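Long-range contact in Mlr6093 protein (Mesorhizobium loti, PDB 2QJ8), which is probably a zinc-dependent hydrolase of the succinylglutamate desuccinylase/aspartoacylase family, acting on carbon-nitrogen bonds in linear amides: residues L12-L22 with S34-R42. Numbering follows the deposited sequence.
Sequences LDTPGVSTGHL and SLPVFSCNR
Gly16 to Leu22 runs antiparallel to Leu35 to Asn41, joined by paired backbone hydrogen bonds at Gly16–Asn41, Ser18–Ser39, Gly20–Val37 and Leu22–Leu35, with Val17–Cys40, Thr19–Phe38 and His21–Pro36 as the non-hydrogen-bonded pairs between them. At the Asn41 end a side chain ties the strand to the loop that leads into Gly16. Asn41 holds its CG anti to the backbone N (chi1 -177°), which carries the amide to the backbone carbonyls of residues 12-14; there ND2 donates to Leu12 O at 3.2 Å, in the carbonyl plane and on a lone pair, and more weakly to Thr14 O at 3.4 Å. Its OD1 accepts from Gly43 N. An alanine here would probably leave Leu12 O and Thr14 O without this donor and Gly43 N without its acceptor. On the same face as Asn41, Leu12 CD2 lies 3.8 Å from Ser39 OG. The two strands form a beta hairpin; strand 33-42 also pairs antiparallel with strand 79-84, which joins it to the rest of the fold. On the face bearing Val17, Thr19 and His21, Val17 straddles two neighbours: CG1 meets Phe38 CE1 at 3.6 Å and CG2 meets Cys40 SG at 3.7 Å, while Thr19 CG2 comes to the ring's edge at Phe38 CD1, 4.1 Å away. Farther along, the His21 ring meets Pro36 obliquely, its CD2 3.9 Å from Pro36 CG, and its NE2 is hydrogen-bonded to Gly291 O of the second subunit, whose Met290 and Leu293 pack on Pro36 and Phe38. On the reverse face, Val37 CG2 packs against Leu22 CB at 3.9 Å, and Leu22 and Leu35 both reach helix 118-129.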
ATOM      1  N   LEU A  12      31.476 -10.108  16.582  1.00 30.18           N
ATOM      2  CA  LEU A  12      31.003 -11.047  15.529  1.00 30.46           C
ATOM      3  C   LEU A  12      31.628 -12.441  15.644  1.00 29.65           C
ATOM      4  O   LEU A  12      30.992 -13.423  15.261  1.00 31.51           O
ATOM      5  CB  LEU A  12      31.264 -10.508  14.111  1.00 28.70           C
ATOM      6  CG  LEU A  12      30.468  -9.306  13.623  1.00 32.06           C
ATOM      7  CD1 LEU A  12      31.058  -8.717  12.294  1.00 29.11           C
ATOM      8  CD2 LEU A  12      29.022  -9.692  13.475  1.00 31.66           C
ATOM      9  N   ASP A  13      32.844 -12.519  16.198  1.00 30.56           N
ATOM     10  CA  ASP A  13      33.551 -13.774  16.393  1.00 30.82           C
ATOM     11  C   ASP A  13      33.053 -14.584  17.573  1.00 29.91           C
ATOM     12  O   ASP A  13      33.561 -15.671  17.789  1.00 29.51           O
ATOM     13  CB  ASP A  13      35.071 -13.539  16.541  1.00 30.42           C
ATOM     14  CG  ASP A  13      35.709 -12.955  15.290  1.00 37.49           C
ATOM     15  OD1 ASP A  13      35.066 -12.936  14.219  1.00 45.28           O
ATOM     16  OD2 ASP A  13      36.870 -12.508  15.376  1.00 45.63           O
ATOM     17  N   THR A  14      32.128 -14.051  18.367  1.00 30.58           N
ATOM     18  CA  THR A  14      31.542 -14.779  19.452  1.00 30.78           C
ATOM     19  C   THR A  14      30.793 -16.000  18.887  1.00 32.13           C
ATOM     20  O   THR A  14      29.963 -15.833  17.980  1.00 32.30           O
ATOM     21  CB  THR A  14      30.531 -13.919  20.239  1.00 30.34           C
ATOM     22  OG1 THR A  14      31.205 -12.876  20.922  1.00 30.65           O
ATOM     23  CG2 THR A  14      29.830 -14.713  21.249  1.00 29.90           C
ATOM     24  N   PRO A  15      31.098 -17.221  19.393  1.00 31.97           N
ATOM     25  CA  PRO A  15      30.372 -18.384  18.901  1.00 31.25           C
ATOM     26  C   PRO A  15      28.893 -18.349  19.248  1.00 29.61           C
ATOM     27  O   PRO A  15      28.502 -17.787  20.271  1.00 31.91           O
ATOM     28  CB  PRO A  15      31.093 -19.561  19.582  1.00 32.64           C
ATOM     29  CG  PRO A  15      31.770 -18.991  20.750  1.00 34.06           C
ATOM     30  CD  PRO A  15      32.120 -17.604  20.392  1.00 30.23           C
ATOM     31  N   GLY A  16      28.073 -18.952  18.400  1.00 28.95           N
ATOM     32  CA  GLY A  16      26.630 -18.949  18.586  1.00 27.37           C
ATOM     33  C   GLY A  16      25.888 -17.677  18.208  1.00 28.37           C
ATOM     34  O   GLY A  16      26.332 -16.885  17.365  1.00 28.24           O
ATOM     35  N   VAL A  17      24.748 -17.492  18.859  1.00 30.41           N
ATOM     36  CA  VAL A  17      23.811 -16.399  18.595  1.00 29.83           C
ATOM     37  C   VAL A  17      24.123 -15.143  19.438  1.00 29.59           C
ATOM     38  O   VAL A  17      24.220 -15.214  20.664  1.00 29.74           O
ATOM     39  CB  VAL A  17      22.343 -16.876  18.855  1.00 29.93           C
ATOM     40  CG1 VAL A  17      21.305 -15.743  18.730  1.00 24.91           C
ATOM     41  CG2 VAL A  17      21.972 -18.038  17.922  1.00 30.09           C
ATOM     42  N   SER A  18      24.301 -14.006  18.768  1.00 27.84           N
ATOM     43  CA  SER A  18      24.515 -12.730  19.435  1.00 27.91           C
ATOM     44  C   SER A  18      23.509 -11.721  18.899  1.00 28.38           C
ATOM     45  O   SER A  18      23.121 -11.784  17.731  1.00 25.94           O
ATOM     46  CB  SER A  18      25.945 -12.227  19.186  1.00 30.23           C
ATOM     47  OG  SER A  18      26.905 -13.112  19.749  1.00 35.31           O
ATOM     48  N   THR A  19      23.061 -10.813  19.763  1.00 28.48           N
ATOM     49  CA  THR A  19      22.206  -9.689  19.359  1.00 28.86           C
ATOM     50  C   THR A  19      22.834  -8.419  19.956  1.00 29.15           C
ATOM     51  O   THR A  19      23.403  -8.450  21.045  1.00 28.35           O
ATOM     52  CB  THR A  19      20.723  -9.842  19.749  1.00 30.56           C
ATOM     53  OG1 THR A  19      20.591  -9.954  21.163  1.00 33.25           O
ATOM     54  CG2 THR A  19      20.108 -11.091  19.099  1.00 26.70           C
ATOM     55  N   GLY A  20      22.768  -7.316  19.227  1.00 26.98           N
ATOM     56  CA  GLY A  20      23.314  -6.078  19.716  1.00 25.31           C
ATOM     57  C   GLY A  20      22.950  -4.970  18.772  1.00 24.03           C
ATOM     58  O   GLY A  20      21.834  -4.959  18.226  1.00 28.59           O
ATOM     59  N   HIS A  21      23.845  -4.017  18.604  1.00 28.13           N
ATOM     60  CA  HIS A  21      23.599  -2.872  17.715  1.00 27.87           C
ATOM     61  C   HIS A  21      24.808  -2.437  16.924  1.00 28.67           C
ATOM     62  O   HIS A  21      25.943  -2.666  17.343  1.00 25.26           O
ATOM     63  CB  HIS A  21      23.141  -1.672  18.531  1.00 28.44           C
ATOM     64  CG  HIS A  21      21.879  -1.911  19.285  1.00 28.51           C
ATOM     65  ND1 HIS A  21      21.860  -2.518  20.516  1.00 30.19           N
ATOM     66  CD2 HIS A  21      20.589  -1.656  18.967  1.00 23.74           C
ATOM     67  CE1 HIS A  21      20.614  -2.635  20.924  1.00 32.76           C
ATOM     68  NE2 HIS A  21      19.825  -2.108  20.007  1.00 29.34           N
ATOM     69  N   LEU A  22      24.519  -1.811  15.779  1.00 28.40           N
ATOM     70  CA  LEU A  22      25.494  -1.113  14.941  1.00 26.94           C
ATOM     71  C   LEU A  22      25.267   0.369  15.242  1.00 27.26           C
ATOM     72  O   LEU A  22      24.195   0.923  14.952  1.00 25.56           O
ATOM     73  CB  LEU A  22      25.272  -1.419  13.457  1.00 26.90           C
ATOM     74  CG  LEU A  22      26.103  -0.648  12.409  1.00 31.72           C
ATOM     75  CD1 LEU A  22      27.612  -0.792  12.636  1.00 31.99           C
ATOM     76  CD2 LEU A  22      25.720  -1.184  11.025  1.00 25.86           C
ATOM     77  N   SER A  34      21.327   3.698  16.721  1.00 29.84           N
ATOM     78  CA  SER A  34      21.638   2.315  17.090  1.00 29.21           C
ATOM     79  C   SER A  34      20.733   1.365  16.336  1.00 27.67           C
ATOM     80  O   SER A  34      19.566   1.259  16.657  1.00 28.15           O
ATOM     81  CB  SER A  34      21.460   2.112  18.601  1.00 31.09           C
ATOM     82  OG  SER A  34      22.584   2.607  19.275  1.00 32.85           O
ATOM     83  N   LEU A  35      21.278   0.675  15.333  1.00 28.27           N
ATOM     84  CA  LEU A  35      20.509  -0.251  14.511  1.00 26.64           C
ATOM     85  C   LEU A  35      20.663  -1.649  15.075  1.00 24.41           C
ATOM     86  O   LEU A  35      21.774  -2.131  15.126  1.00 25.41           O
ATOM     87  CB  LEU A  35      21.031  -0.242  13.067  1.00 26.83           C
ATOM     88  CG  LEU A  35      20.726   0.934  12.128  1.00 29.74           C
ATOM     89  CD1 LEU A  35      20.882   2.285  12.753  1.00 31.49           C
ATOM     90  CD2 LEU A  35      21.603   0.789  10.839  1.00 29.35           C
ATOM     91  N   PRO A  36      19.567  -2.298  15.531  1.00 26.35           N
ATOM     92  CA  PRO A  36      19.743  -3.673  16.025  1.00 25.75           C
ATOM     93  C   PRO A  36      20.277  -4.658  14.985  1.00 25.28           C
ATOM     94  O   PRO A  36      19.910  -4.586  13.805  1.00 26.38           O
ATOM     95  CB  PRO A  36      18.339  -4.081  16.475  1.00 23.20           C
ATOM     96  CG  PRO A  36      17.639  -2.820  16.779  1.00 31.01           C
ATOM     97  CD  PRO A  36      18.171  -1.858  15.705  1.00 25.88           C
ATOM     98  N   VAL A  37      21.155  -5.550  15.446  1.00 25.93           N
ATOM     99  CA  VAL A  37      21.819  -6.530  14.613  1.00 25.55           C
ATOM    100  C   VAL A  37      21.771  -7.888  15.324  1.00 25.29           C
ATOM    101  O   VAL A  37      21.894  -7.980  16.557  1.00 24.74           O
ATOM    102  CB  VAL A  37      23.308  -6.124  14.349  1.00 26.22           C
ATOM    103  CG1 VAL A  37      24.060  -7.223  13.572  1.00 25.65           C
ATOM    104  CG2 VAL A  37      23.376  -4.805  13.609  1.00 22.17           C
ATOM    105  N   PHE A  38      21.543  -8.922  14.537  1.00 24.49           N
ATOM    106  CA  PHE A  38      21.556 -10.300  14.973  1.00 22.74           C
ATOM    107  C   PHE A  38      22.718 -10.971  14.244  1.00 26.81           C
ATOM    108  O   PHE A  38      22.953 -10.678  13.066  1.00 27.85           O
ATOM    109  CB  PHE A  38      20.246 -10.959  14.579  1.00 25.66           C
ATOM    110  CG  PHE A  38      20.290 -12.460  14.524  1.00 23.35           C
ATOM    111  CD1 PHE A  38      19.966 -13.216  15.632  1.00 28.34           C
ATOM    112  CD2 PHE A  38      20.594 -13.119  13.323  1.00 27.96           C
ATOM    113  CE1 PHE A  38      19.959 -14.599  15.561  1.00 27.98           C
ATOM    114  CE2 PHE A  38      20.600 -14.491  13.251  1.00 30.84           C
ATOM    115  CZ  PHE A  38      20.289 -15.233  14.359  1.00 25.44           C
ATOM    116  N   SER A  39      23.454 -11.842  14.932  1.00 26.35           N
ATOM    117  CA  SER A  39      24.485 -12.633  14.268  1.00 29.13           C
ATOM    118  C   SER A  39      24.478 -14.073  14.822  1.00 30.66           C
ATOM    119  O   SER A  39      24.369 -14.266  16.028  1.00 30.08           O
ATOM    120  CB  SER A  39      25.840 -11.967  14.392  1.00 30.25           C
ATOM    121  OG  SER A  39      26.823 -12.739  13.742  1.00 40.19           O
ATOM    122  N   CYS A  40      24.507 -15.065  13.928  1.00 28.50           N
ATOM    123  CA  CYS A  40      24.549 -16.483  14.324  1.00 29.57           C
ATOM    124  C   CYS A  40      25.821 -17.063  13.728  1.00 28.56           C
ATOM    125  O   CYS A  40      25.937 -17.188  12.534  1.00 26.82           O
ATOM    126  CB  CYS A  40      23.315 -17.230  13.873  1.00 26.80           C
ATOM    127  SG  CYS A  40      23.172 -18.940  14.525  1.00 29.10           S
ATOM    128  N   ASN A  41      26.784 -17.351  14.587  1.00 29.11           N
ATOM    129  CA  ASN A  41      28.071 -17.861  14.194  1.00 30.07           C
ATOM    130  C   ASN A  41      28.163 -19.355  14.520  1.00 31.09           C
ATOM    131  O   ASN A  41      28.292 -19.705  15.680  1.00 28.82           O
ATOM    132  CB  ASN A  41      29.122 -17.062  14.953  1.00 31.60           C
ATOM    133  CG  ASN A  41      30.544 -17.435  14.600  1.00 30.48           C
ATOM    134  OD1 ASN A  41      30.820 -18.416  13.922  1.00 31.29           O
ATOM    135  ND2 ASN A  41      31.464 -16.628  15.073  1.00 36.06           N
ATOM    136  N   ARG A  42      28.104 -20.202  13.483  1.00 29.85           N
ATOM    137  CA  ARG A  42      28.233 -21.645  13.624  1.00 30.14           C
ATOM    138  C   ARG A  42      29.549 -22.177  13.025  1.00 32.30           C
ATOM    139  O   ARG A  42      29.582 -23.246  12.437  1.00 32.94           O
ATOM    140  CB  ARG A  42      27.022 -22.350  13.006  1.00 29.01           C
ATOM    141  CG  ARG A  42      25.694 -22.003  13.592  1.00 27.45           C
ATOM    142  CD  ARG A  42      25.652 -22.308  15.072  1.00 33.40           C
ATOM    143  NE  ARG A  42      24.324 -22.181  15.648  1.00 34.79           N
ATOM    144  CZ  ARG A  42      24.058 -22.080  16.949  1.00 31.73           C
ATOM    145  NH1 ARG A  42      25.020 -22.069  17.870  1.00 36.71           N
ATOM    146  NH2 ARG A  42      22.801 -21.975  17.346  1.00 28.95           N
TER